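Local coordinates for UDP-N-acetylmuramate-alanine ligase MurC (PDB 1J6U), which catalyses the ATP-dependent addition of L-alanine to UDP-N-acetylmuramate, a step of bacterial peptidoglycan biosynthesis, at residues Gly148-Asp152 with Phe306-Arg312; Thr244-Arg248 with Gly275-Leu280; Arg248-Arg252 with Glu346-Glu351; Leu341-Lys345 with Ala375-Asp380. All coordinates share one frame; numbering follows the deposited sequence.

Contact 1: Gly148-Asp152 with Phe306-Arg312; sequences GGIMD and FRGVHRR
The linker into the C-terminal domain meets a loop of the ATP-binding middle domain where H310 docks on I150 and D152. H310 N donates to I150 O at 2.9 Å, a nearly straight bond (166°) lying in the carbonyl plane. The imidazole reaches along the loop from I150 to D152: its CG stands anti to its carbonyl carbon (chi1 -65°), which carries NE2 to D152 OD2 at 2.7 Å. That oxygen is met on its syn side but from a position tilted out of the carboxylate plane, while itself lying close to the plane of the imidazole; carboxylate and ring are turned 65° apart. I150 CG2 lies over one face of the same ring, a CH-pi contact 4.2 Å from the centroid. Histidine thus offers a donor at its edge and an apolar face to a branched methyl.

Two waters extend the pairing. One links I150 N to H310 O; the other accepts from D152 N and donates to G308 O. Near I150, the absence of a side chain on G149 allows V309 CG1 to settle 3.9 Å from G149 CA. At the other end the selenium of selenomethionine M151 touches the edge of the F306 ring, with SE 3.4 Å from CE1, a Met-aromatic contact. F306 itself packs on A130 and M131 of helix 125-138. G308 has a positive phi, easily adopted by glycine, and V309 to R312 form a type II turn that brings R312 beside T126, a predicted ATP-binding residue. This is the interdomain linker of a three-domain Mur ligase, lying against the nucleotide-binding domain.

Contact 2: Thr244-Arg248 with Gly275-Leu280; sequences TLEMR and GFHNVL
R248 reaches across to the start of helix 276-291, where it crosses F276 at the edge of its ring. From CB the chain runs straight, with CG anti to the backbone N (chi1 178°) and the extended form kept to NE. CD comes to the ring edge, 3.4 Å from F276 CD1. NE lies 3.8 Å from V279 CG2, which sits at the rim of the guanidinium near its plane. Farther out, CZ passes over the helix backbone, so that F276 CA covers one face of the guanidinium, whose plane is almost perpendicular (88°) to the phenyl ring. NH2 ends 3.2 Å from F276 N. Both are donors, so this is mere proximity, and a cation beside a helix N-terminus is probably not favoured by the helix dipole. Q255 OE1 and the E346 carboxylate supply acceptors in compensation. Q255 also donates through NE2 to G275 O, tying the sheet to the helix start.

The framework is a three-stranded antiparallel sheet of the middle domain, whose outer strand 243-250 faces the first turns of the helix. The chain turns a corner at E246, and L245 and R248 both direct their side chains at the helix. G275, leading into the first turn, takes a positive phi at which a side chain would press on the preceding carbonyl O.

L245 supplies the apolar half. Its CD2 meets V279 CG1 at 3.8 Å, while CD1 touches L280 CD1 at 3.9 Å and F276 CE1 at 4.0 Å. V279 suits its place because its two methyls divide the work, CG1 packing on the leucine and CG2 on the arginine.

Contact 3: Arg248-Arg252 with Glu346-Glu351; sequences RSASR and EVFENE
Salt bridges hold both ends of this contact. R248 meets E346 end-on from the opposite direction, NH1 bonding OE1 and NH2 bonding OE2, each at 2.9 Å. Both oxygens lie near the guanidinium plane, but they are approached from above the carboxylate plane, the two flat groups being 46° apart. NH2 is shared with Q255. R252 instead directs both nitrogens to one oxygen of E351: NH1 to OE2 at 2.7 Å, on the syn side but tilted out of the carboxylate plane, and NH2 to OE2 at 3.2 Å, a weak bond. N323 ND2 also donates to that oxygen, and Y325 OH bonds R252 NH2. F348 presents its edge to one face of this guanidinium, with CD2 4.0 Å from R252 NH2.

Apolar and backbone contacts fill the middle. A250 CB, a small methyl, packs alongside E346 CB and CG. R252 CA makes a CA-H...O contact of 3.4 Å with V347 O, and V347 CG1 lies 3.5 Å from R252 O. One water donates to A250 O and E346 O alike.

Arginine-glutamate pairs joining strand 243-250 and the loop after it to the end of helix 334-347 and the loop before strand 352-357 make this a polar interdomain interface.

Contact 4: Leu341-Lys345 with Ala375-Asp380; sequences LQTAK and ALQLAD
L341 and L378 mark the two sides of this contact, the first buried and the second exposed. The tight part gathers round a single methyl. A chi1 of -73° sets L341 CG beside its own backbone N, and CD1 is thereby carried into the bend that follows helix 371-376. There it lies 3.2 Å from A375 O and 3.6 Å from A379 N, with L376 CA, L378 CB and A379 CB also around it. The bend is a type I turn from L376 to A379, closed by A379 N bonding to L376 O at 2.8 Å. Leucine suits the spot because its CD1 methyl reaches into the bend, and the methyl-sized A379 lets the chain pass close.

The solvent side depends on exposed L378 and the flexible chain of K345, whose side chains meet more loosely. L378 extends back over the helix, its CD1 near Q342 CG at 4.1 Å and its CD2 3.9 Å from both CG and CE of K345. K345 runs the other way past it, bent at chi2 (-59°), and makes one close backbone approach, CE resting 3.3 Å from L378 O. Beyond, NZ forms a long salt bridge of 3.5 Å with D380 OD2. A long flexible lysine can offer methylenes to the leucine and still bring its charge to the aspartate, whose OD2 is otherwise held by the backbone N of I353.

Beneath both segments runs the C-terminal-domain sheet: L341, L376 and A379 rest on V355 of strand 352-357, L341 and A344 on L436 of strand 433-438, and helix 334-347 lies beside helix 371-376, with A375 and L376 touching I337.

Overall arrangement
Along the chain, contact 2 is nested inside the loop closed by contact 1, contact 3 starts from the same strand as contact 2 and crosses contacts 1 and 4, and contact 4, wholly within the C-terminal domain, comes after the linker. Contacts 2 and 3 share R248 of strand 243-250, their centres about 14 Å apart; contacts 3 and 4 share helix 334-347, with centres about 12 Å apart. The centre of contact 1 lies about 19 to 22 Å from those of the others. Contacts 2 and 4 still touch, G275 CA lying 3.7 Å from T343 CB. The middle and C-terminal domains are therefore joined at the linker and again where strand 243-250 and the start of helix 276-291 meet helix 334-347.

Contact 1: Gly148-Asp152 with Phe306-Arg312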
loop_
_atom_site.group_PDB
_atom_site.type_symbol
_atom_site.label_atom_id
_atom_site.label_comp_id
_atom_site.label_asym_id
_atom_site.label_seq_id
_atom_site.Cartn_x
_atom_site.Cartn_y
_atom_site.Cartn_z
ATOM N N GLY A 148 -0.449 -2.745 5.092
ATOM C CA GLY A 148 -0.871 -3.378 3.850
ATOM C C GLY A 148 0.236 -3.233 2.814
ATOM O O GLY A 148 -0.018 -3.071 1.624
ATOM N N GLY A 149 1.484 -3.285 3.264
ATOM C CA GLY A 149 2.576 -3.125 2.333
ATOM C C GLY A 149 3.828 -3.421 3.109
ATOM O O GLY A 149 3.733 -3.765 4.287
ATOM N N ILE A 150 4.994 -3.333 2.475
ATOM C CA ILE A 150 6.202 -3.619 3.200
ATOM C C ILE A 150 7.017 -2.357 3.518
ATOM O O ILE A 150 7.328 -1.545 2.637
ATOM C CB ILE A 150 7.114 -4.596 2.423
ATOM C CG1 ILE A 150 6.392 -5.921 2.184
ATOM C CG2 ILE A 150 8.421 -4.819 3.215
ATOM C CD1 ILE A 150 6.020 -6.662 3.462
HETATM N N MSE A 151 7.365 -2.203 4.785
HETATM C CA MSE A 151 8.198 -1.085 5.200
HETATM C C MSE A 151 9.357 -1.705 5.934
HETATM O O MSE A 151 9.180 -2.338 6.961
HETATM C CB MSE A 151 7.463 -0.117 6.129
HETATM C CG MSE A 151 8.403 0.968 6.640
HETATM SE SE MSE A 151 7.510 2.582 7.268
HETATM C CE MSE A 151 6.809 1.904 8.936
ATOM N N ASP A 152 10.553 -1.501 5.416
ATOM C CA ASP A 152 11.736 -2.097 6.011
ATOM C C ASP A 152 12.016 -1.861 7.467
ATOM O O ASP A 152 12.606 -2.713 8.134
ATOM C CB ASP A 152 12.948 -1.731 5.174
ATOM C CG ASP A 152 12.811 -2.247 3.770
ATOM O OD1 ASP A 152 12.361 -3.414 3.646
ATOM O OD2 ASP A 152 13.125 -1.505 2.809
ATOM N N PHE A 306 11.200 9.182 6.771
ATOM C CA PHE A 306 10.345 8.106 6.314
ATOM C C PHE A 306 10.865 7.569 5.014
ATOM O O PHE A 306 11.023 8.331 4.093
ATOM C CB PHE A 306 8.946 8.641 6.110
ATOM C CG PHE A 306 8.004 7.651 5.552
ATOM C CD1 PHE A 306 7.746 6.451 6.231
ATOM C CD2 PHE A 306 7.340 7.928 4.367
ATOM C CE1 PHE A 306 6.840 5.557 5.722
ATOM C CE2 PHE A 306 6.424 7.043 3.849
ATOM C CZ PHE A 306 6.170 5.846 4.526
ATOM N N ARG A 307 11.104 6.258 4.928
ATOM C CA ARG A 307 11.670 5.694 3.715
ATOM C C ARG A 307 10.724 5.147 2.663
ATOM O O ARG A 307 11.144 4.806 1.559
ATOM C CB ARG A 307 12.796 4.713 4.070
ATOM C CG ARG A 307 14.029 5.496 4.581
ATOM C CD ARG A 307 15.235 4.654 4.997
ATOM N N GLY A 308 9.440 5.141 2.975
ATOM C CA GLY A 308 8.457 4.713 1.994
ATOM C C GLY A 308 8.093 3.258 2.119
ATOM O O GLY A 308 8.684 2.494 2.905
ATOM N N VAL A 309 7.111 2.871 1.332
ATOM C CA VAL A 309 6.628 1.500 1.331
ATOM C C VAL A 309 7.006 0.884 0.021
ATOM O O VAL A 309 6.883 1.559 -1.004
ATOM C CB VAL A 309 5.125 1.466 1.385
ATOM C CG1 VAL A 309 4.607 -0.017 1.291
ATOM C CG2 VAL A 309 4.678 2.167 2.626
ATOM N N HIS A 310 7.436 -0.385 0.033
ATOM C CA HIS A 310 7.784 -1.051 -1.242
ATOM C C HIS A 310 6.655 -0.992 -2.246
ATOM O O HIS A 310 5.469 -1.136 -1.913
ATOM C CB HIS A 310 8.260 -2.493 -1.018
ATOM C CG HIS A 310 9.553 -2.561 -0.247
ATOM N ND1 HIS A 310 10.217 -3.741 0.024
ATOM C CD2 HIS A 310 10.297 -1.575 0.321
ATOM C CE1 HIS A 310 11.309 -3.480 0.725
ATOM N NE2 HIS A 310 11.381 -2.174 0.919
ATOM N N ARG A 311 7.047 -0.666 -3.465
ATOM C CA ARG A 311 6.186 -0.526 -4.623
ATOM C C ARG A 311 5.450 0.783 -4.664
ATOM O O ARG A 311 4.549 0.970 -5.501
ATOM C CB ARG A 311 5.187 -1.675 -4.759
ATOM C CG ARG A 311 5.834 -3.063 -4.911
ATOM C CD ARG A 311 5.283 -3.683 -6.167
ATOM N NE ARG A 311 4.810 -5.022 -5.917
ATOM C CZ ARG A 311 4.046 -5.709 -6.752
ATOM N NH1 ARG A 311 3.651 -5.203 -7.928
ATOM N NH2 ARG A 311 3.646 -6.910 -6.380
ATOM N N ARG A 312 5.769 1.689 -3.755
ATOM C CA ARG A 312 5.149 3.028 -3.879
ATOM C C ARG A 312 6.395 3.856 -4.211
ATOM O O ARG A 312 7.106 4.315 -3.326
ATOM C CB ARG A 312 4.486 3.494 -2.580
ATOM C CG ARG A 312 3.904 2.385 -1.775
ATOM C CD ARG A 312 2.524 1.974 -2.233
ATOM N NE ARG A 312 2.345 0.584 -1.836
ATOM C CZ ARG A 312 1.177 0.018 -1.589
ATOM N NH1 ARG A 312 0.061 0.724 -1.704
ATOM N NH2 ARG A 312 1.138 -1.249 -1.212
HETATM O O HOH W 1 4.532 -3.238 -0.155
HETATM O O HOH W 2 11.012 1.102 3.623
#

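Contact 2: Thr244-Arg248 with Gly275-Leu280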
loop_
_atom_site.group_PDB
_atom_site.type_symbol
_atom_site.label_atom_id
_atom_site.label_comp_id
_atom_site.label_asym_id
_atom_site.label_seq_id
_atom_site.Cartn_x
_atom_site.Cartn_y
_atom_site.Cartn_z
ATOM N N THR A 244 -3.189 23.288 5.189
ATOM C CA THR A 244 -3.115 23.664 3.792
ATOM C C THR A 244 -1.670 23.801 3.258
ATOM O O THR A 244 -0.709 23.916 4.035
ATOM C CB THR A 244 -3.973 24.963 3.686
ATOM O OG1 THR A 244 -5.234 24.626 3.102
ATOM C CG2 THR A 244 -3.282 26.083 2.952
ATOM N N LEU A 245 -1.521 23.761 1.941
ATOM C CA LEU A 245 -0.201 23.891 1.312
ATOM C C LEU A 245 0.002 25.271 0.745
ATOM O O LEU A 245 -0.751 25.712 -0.124
ATOM C CB LEU A 245 -0.051 22.904 0.169
ATOM C CG LEU A 245 -0.009 21.470 0.626
ATOM C CD1 LEU A 245 0.212 20.581 -0.573
ATOM C CD2 LEU A 245 1.130 21.312 1.618
ATOM N N GLU A 246 1.013 25.970 1.221
ATOM C CA GLU A 246 1.223 27.277 0.680
ATOM C C GLU A 246 2.189 27.187 -0.502
ATOM O O GLU A 246 2.025 27.877 -1.492
ATOM C CB GLU A 246 1.767 28.207 1.751
ATOM C CG GLU A 246 2.398 29.442 1.152
ATOM C CD GLU A 246 2.996 30.340 2.195
ATOM O OE1 GLU A 246 3.399 29.810 3.256
ATOM O OE2 GLU A 246 3.075 31.567 1.947
HETATM N N MSE A 247 3.194 26.332 -0.391
HETATM C CA MSE A 247 4.193 26.156 -1.441
HETATM C C MSE A 247 4.789 24.781 -1.353
HETATM O O MSE A 247 4.905 24.202 -0.271
HETATM C CB MSE A 247 5.356 27.103 -1.287
HETATM C CG MSE A 247 5.024 28.543 -1.300
HETATM SE SE MSE A 247 6.634 29.275 -0.644
HETATM C CE MSE A 247 6.172 29.445 1.213
ATOM N N ARG A 248 5.196 24.278 -2.504
ATOM C CA ARG A 248 5.786 22.958 -2.586
ATOM C C ARG A 248 6.882 23.030 -3.585
ATOM O O ARG A 248 6.742 23.654 -4.621
ATOM C CB ARG A 248 4.783 21.922 -3.062
ATOM C CG ARG A 248 5.406 20.558 -3.205
ATOM C CD ARG A 248 4.437 19.576 -3.828
ATOM N NE ARG A 248 5.121 18.327 -4.081
ATOM C CZ ARG A 248 5.403 17.856 -5.291
ATOM N NH1 ARG A 248 5.052 18.518 -6.395
ATOM N NH2 ARG A 248 6.059 16.722 -5.386
ATOM N N GLY A 275 6.774 12.811 -4.737
ATOM C CA GLY A 275 5.399 12.817 -5.174
ATOM C C GLY A 275 4.509 13.765 -4.377
ATOM O O GLY A 275 4.540 13.854 -3.131
ATOM N N PHE A 276 3.710 14.499 -5.123
ATOM C CA PHE A 276 2.763 15.422 -4.556
ATOM C C PHE A 276 1.833 14.701 -3.570
ATOM O O PHE A 276 1.581 15.167 -2.457
ATOM C CB PHE A 276 1.922 16.016 -5.665
ATOM C CG PHE A 276 0.980 17.040 -5.187
ATOM C CD1 PHE A 276 1.441 18.307 -4.841
ATOM C CD2 PHE A 276 -0.365 16.730 -5.006
ATOM C CE1 PHE A 276 0.580 19.251 -4.318
ATOM C CE2 PHE A 276 -1.237 17.672 -4.480
ATOM C CZ PHE A 276 -0.764 18.934 -4.135
ATOM N N HIS A 277 1.336 13.546 -3.975
ATOM C CA HIS A 277 0.430 12.823 -3.113
ATOM C C HIS A 277 1.038 12.406 -1.798
ATOM O O HIS A 277 0.334 12.284 -0.792
ATOM C CB HIS A 277 -0.213 11.648 -3.870
ATOM C CG HIS A 277 -1.116 12.104 -4.984
ATOM N ND1 HIS A 277 -2.113 11.319 -5.514
ATOM C CD2 HIS A 277 -1.197 13.295 -5.631
ATOM C CE1 HIS A 277 -2.775 12.007 -6.430
ATOM N NE2 HIS A 277 -2.239 13.209 -6.521
ATOM N N ASN A 278 2.344 12.211 -1.765
ATOM C CA ASN A 278 2.936 11.875 -0.492
ATOM C C ASN A 278 2.899 13.096 0.458
ATOM O O ASN A 278 2.918 12.933 1.682
ATOM C CB ASN A 278 4.364 11.377 -0.676
ATOM C CG ASN A 278 4.416 9.896 -0.935
ATOM O OD1 ASN A 278 3.631 9.127 -0.394
ATOM N ND2 ASN A 278 5.354 9.484 -1.760
ATOM N N VAL A 279 2.864 14.305 -0.110
ATOM C CA VAL A 279 2.777 15.508 0.696
ATOM C C VAL A 279 1.390 15.497 1.341
ATOM O O VAL A 279 1.256 15.731 2.522
ATOM C CB VAL A 279 2.950 16.760 -0.161
ATOM C CG1 VAL A 279 2.686 17.977 0.678
ATOM C CG2 VAL A 279 4.392 16.826 -0.689
ATOM N N LEU A 280 0.361 15.199 0.558
ATOM C CA LEU A 280 -0.985 15.112 1.087
ATOM C C LEU A 280 -1.071 14.041 2.174
ATOM O O LEU A 280 -1.706 14.249 3.189
ATOM C CB LEU A 280 -1.979 14.844 -0.051
ATOM C CG LEU A 280 -2.768 16.056 -0.576
ATOM C CD1 LEU A 280 -2.010 17.353 -0.412
ATOM C CD2 LEU A 280 -3.093 15.820 -2.022
#

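Contact 3: Arg248-Arg252 with Glu346-Glu351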
loop_
_atom_site.group_PDB
_atom_site.type_symbol
_atom_site.label_atom_id
_atom_site.label_comp_id
_atom_site.label_asym_id
_atom_site.label_seq_id
_atom_site.Cartn_x
_atom_site.Cartn_y
_atom_site.Cartn_z
ATOM N N ARG A 248 5.196 24.278 -2.504
ATOM C CA ARG A 248 5.786 22.958 -2.586
ATOM C C ARG A 248 6.882 23.030 -3.585
ATOM O O ARG A 248 6.742 23.654 -4.621
ATOM C CB ARG A 248 4.783 21.922 -3.062
ATOM C CG ARG A 248 5.406 20.558 -3.205
ATOM C CD ARG A 248 4.437 19.576 -3.828
ATOM N NE ARG A 248 5.121 18.327 -4.081
ATOM C CZ ARG A 248 5.403 17.856 -5.291
ATOM N NH1 ARG A 248 5.052 18.518 -6.395
ATOM N NH2 ARG A 248 6.059 16.722 -5.386
ATOM N N SER A 249 7.981 22.382 -3.268
ATOM C CA SER A 249 9.104 22.382 -4.159
ATOM C C SER A 249 9.693 20.976 -4.105
ATOM O O SER A 249 10.108 20.468 -3.038
ATOM C CB SER A 249 10.104 23.440 -3.705
ATOM O OG SER A 249 11.358 23.214 -4.309
ATOM N N ALA A 250 9.684 20.337 -5.265
ATOM C CA ALA A 250 10.188 18.970 -5.377
ATOM C C ALA A 250 11.573 18.994 -5.966
ATOM O O ALA A 250 11.862 19.754 -6.886
ATOM C CB ALA A 250 9.275 18.147 -6.274
ATOM N N SER A 251 12.459 18.183 -5.437
ATOM C CA SER A 251 13.780 18.161 -6.026
ATOM C C SER A 251 14.215 16.698 -6.092
ATOM O O SER A 251 13.431 15.807 -5.792
ATOM C CB SER A 251 14.721 19.039 -5.201
ATOM O OG SER A 251 14.612 18.670 -3.848
ATOM N N ARG A 252 15.443 16.455 -6.504
ATOM C CA ARG A 252 15.948 15.107 -6.661
ATOM C C ARG A 252 16.036 14.315 -5.376
ATOM O O ARG A 252 15.630 13.150 -5.333
ATOM C CB ARG A 252 17.316 15.162 -7.348
ATOM C CG ARG A 252 17.934 13.821 -7.639
ATOM C CD ARG A 252 19.359 13.906 -8.202
ATOM N NE ARG A 252 19.748 12.610 -8.723
ATOM C CZ ARG A 252 19.802 12.307 -10.008
ATOM N NH1 ARG A 252 19.541 13.220 -10.934
ATOM N NH2 ARG A 252 19.976 11.044 -10.353
ATOM N N GLU A 346 9.803 15.051 -11.746
ATOM C CA GLU A 346 10.189 15.997 -10.711
ATOM C C GLU A 346 11.488 15.552 -10.065
ATOM O O GLU A 346 12.353 16.380 -9.767
ATOM C CB GLU A 346 9.135 16.072 -9.614
ATOM C CG GLU A 346 8.097 17.106 -9.857
ATOM C CD GLU A 346 6.911 16.965 -8.920
ATOM O OE1 GLU A 346 6.024 17.831 -9.026
ATOM O OE2 GLU A 346 6.861 16.000 -8.101
ATOM N N VAL A 347 11.604 14.244 -9.808
ATOM C CA VAL A 347 12.800 13.726 -9.175
ATOM C C VAL A 347 13.981 13.621 -10.116
ATOM O O VAL A 347 15.124 13.960 -9.737
ATOM C CB VAL A 347 12.578 12.368 -8.614
ATOM C CG1 VAL A 347 13.907 11.835 -8.047
ATOM C CG2 VAL A 347 11.509 12.444 -7.535
ATOM N N PHE A 348 13.696 13.152 -11.333
ATOM C CA PHE A 348 14.714 12.979 -12.342
ATOM C C PHE A 348 14.460 13.886 -13.501
ATOM O O PHE A 348 13.900 13.478 -14.513
ATOM C CB PHE A 348 14.714 11.561 -12.806
ATOM C CG PHE A 348 14.888 10.597 -11.711
ATOM C CD1 PHE A 348 13.825 9.800 -11.303
ATOM C CD2 PHE A 348 16.115 10.463 -11.089
ATOM C CE1 PHE A 348 13.991 8.870 -10.286
ATOM C CE2 PHE A 348 16.300 9.533 -10.058
ATOM C CZ PHE A 348 15.255 8.736 -9.653
ATOM N N GLU A 349 14.905 15.123 -13.347
ATOM C CA GLU A 349 14.713 16.150 -14.343
ATOM C C GLU A 349 15.290 15.840 -15.710
ATOM O O GLU A 349 14.653 16.112 -16.712
ATOM C CB GLU A 349 15.329 17.457 -13.849
ATOM C CG GLU A 349 15.130 18.619 -14.811
ATOM C CD GLU A 349 15.859 19.875 -14.370
ATOM O OE1 GLU A 349 15.699 20.264 -13.187
ATOM O OE2 GLU A 349 16.586 20.467 -15.211
ATOM N N ASN A 350 16.492 15.271 -15.755
ATOM C CA ASN A 350 17.126 15.023 -17.032
ATOM C C ASN A 350 17.301 13.619 -17.506
ATOM O O ASN A 350 17.483 13.399 -18.689
ATOM C CB ASN A 350 18.467 15.713 -17.059
ATOM C CG ASN A 350 18.322 17.201 -16.969
ATOM O OD1 ASN A 350 17.611 17.808 -17.774
ATOM N ND2 ASN A 350 18.972 17.806 -15.983
ATOM N N GLU A 351 17.236 12.668 -16.601
ATOM C CA GLU A 351 17.412 11.273 -16.988
ATOM C C GLU A 351 16.357 10.750 -17.986
ATOM O O GLU A 351 15.287 11.346 -18.185
ATOM C CB GLU A 351 17.412 10.376 -15.734
ATOM C CG GLU A 351 18.652 10.509 -14.805
ATOM C CD GLU A 351 18.731 11.845 -14.005
ATOM O OE1 GLU A 351 17.758 12.637 -13.985
ATOM O OE2 GLU A 351 19.786 12.095 -13.390
HETATM O O HOH W 3 11.696 19.273 -9.731
#

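Contact 4: Leu341-Lys345 with Ala375-Asp380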
loop_
_atom_site.group_PDB
_atom_site.type_symbol
_atom_site.label_atom_id
_atom_site.label_comp_id
_atom_site.label_asym_id
_atom_site.label_seq_id
_atom_site.Cartn_x
_atom_site.Cartn_y
_atom_site.Cartn_z
ATOM N N LEU A 341 4.594 9.280 -13.439
ATOM C CA LEU A 341 5.480 9.892 -14.384
ATOM C C LEU A 341 5.738 11.335 -14.011
ATOM O O LEU A 341 6.863 11.822 -14.138
ATOM C CB LEU A 341 4.918 9.743 -15.805
ATOM C CG LEU A 341 5.049 8.306 -16.330
ATOM C CD1 LEU A 341 4.646 8.258 -17.833
ATOM C CD2 LEU A 341 6.510 7.840 -16.155
ATOM N N GLN A 342 4.714 12.024 -13.536
ATOM C CA GLN A 342 4.935 13.398 -13.134
ATOM C C GLN A 342 5.930 13.407 -11.979
ATOM O O GLN A 342 6.841 14.255 -11.944
ATOM C CB GLN A 342 3.634 14.057 -12.741
ATOM C CG GLN A 342 2.749 14.281 -13.930
ATOM C CD GLN A 342 1.345 14.729 -13.537
ATOM O OE1 GLN A 342 1.012 14.816 -12.343
ATOM N NE2 GLN A 342 0.510 15.009 -14.543
ATOM N N THR A 343 5.825 12.465 -11.043
ATOM C CA THR A 343 6.831 12.542 -10.018
ATOM C C THR A 343 8.191 12.061 -10.503
ATOM O O THR A 343 9.224 12.539 -10.001
ATOM C CB THR A 343 6.375 11.903 -8.631
ATOM O OG1 THR A 343 7.234 10.830 -8.224
ATOM C CG2 THR A 343 4.979 11.497 -8.682
ATOM N N ALA A 344 8.220 11.170 -11.501
ATOM C CA ALA A 344 9.517 10.689 -12.007
ATOM C C ALA A 344 10.245 11.909 -12.589
ATOM O O ALA A 344 11.431 12.122 -12.357
ATOM C CB ALA A 344 9.323 9.619 -13.092
ATOM N N LYS A 345 9.515 12.718 -13.335
ATOM C CA LYS A 345 10.097 13.919 -13.916
ATOM C C LYS A 345 10.511 14.962 -12.861
ATOM O O LYS A 345 11.453 15.686 -13.058
ATOM C CB LYS A 345 9.118 14.525 -14.911
ATOM C CG LYS A 345 8.950 13.666 -16.174
ATOM C CD LYS A 345 10.281 13.465 -16.929
ATOM C CE LYS A 345 10.059 12.678 -18.232
ATOM N NZ LYS A 345 11.301 12.176 -18.914
ATOM N N ALA A 375 -1.387 8.582 -20.697
ATOM C CA ALA A 375 -0.704 8.660 -19.404
ATOM C C ALA A 375 0.797 8.345 -19.523
ATOM O O ALA A 375 1.626 8.890 -18.798
ATOM C CB ALA A 375 -1.354 7.685 -18.407
ATOM N N LEU A 376 1.133 7.450 -20.438
ATOM C CA LEU A 376 2.501 7.045 -20.621
ATOM C C LEU A 376 3.271 7.948 -21.552
ATOM O O LEU A 376 4.475 7.822 -21.667
ATOM C CB LEU A 376 2.518 5.635 -21.137
ATOM C CG LEU A 376 1.937 4.624 -20.161
ATOM C CD1 LEU A 376 1.473 3.403 -20.932
ATOM C CD2 LEU A 376 2.980 4.236 -19.126
ATOM N N GLN A 377 2.581 8.873 -22.204
ATOM C CA GLN A 377 3.231 9.779 -23.137
ATOM C C GLN A 377 4.470 10.442 -22.515
ATOM O O GLN A 377 5.464 10.657 -23.199
ATOM C CB GLN A 377 2.238 10.852 -23.633
ATOM N N LEU A 378 4.417 10.752 -21.226
ATOM C CA LEU A 378 5.544 11.387 -20.553
ATOM C C LEU A 378 6.840 10.538 -20.477
ATOM O O LEU A 378 7.926 11.086 -20.244
ATOM C CB LEU A 378 5.125 11.823 -19.133
ATOM C CG LEU A 378 5.210 13.315 -18.735
ATOM C CD1 LEU A 378 5.115 13.469 -17.201
ATOM C CD2 LEU A 378 6.525 13.905 -19.208
ATOM N N ALA A 379 6.743 9.216 -20.651
ATOM C CA ALA A 379 7.947 8.373 -20.605
ATOM C C ALA A 379 8.717 8.480 -21.907
ATOM O O ALA A 379 8.148 8.809 -22.927
ATOM C CB ALA A 379 7.586 6.921 -20.356
ATOM N N ASP A 380 10.015 8.208 -21.880
ATOM C CA ASP A 380 10.808 8.278 -23.100
ATOM C C ASP A 380 10.693 6.996 -23.911
ATOM O O ASP A 380 10.735 7.016 -25.128
ATOM C CB ASP A 380 12.252 8.529 -22.737
ATOM C CG ASP A 380 12.410 9.772 -21.937
ATOM O OD1 ASP A 380 12.080 10.843 -22.489
ATOM O OD2 ASP A 380 12.835 9.681 -20.761
#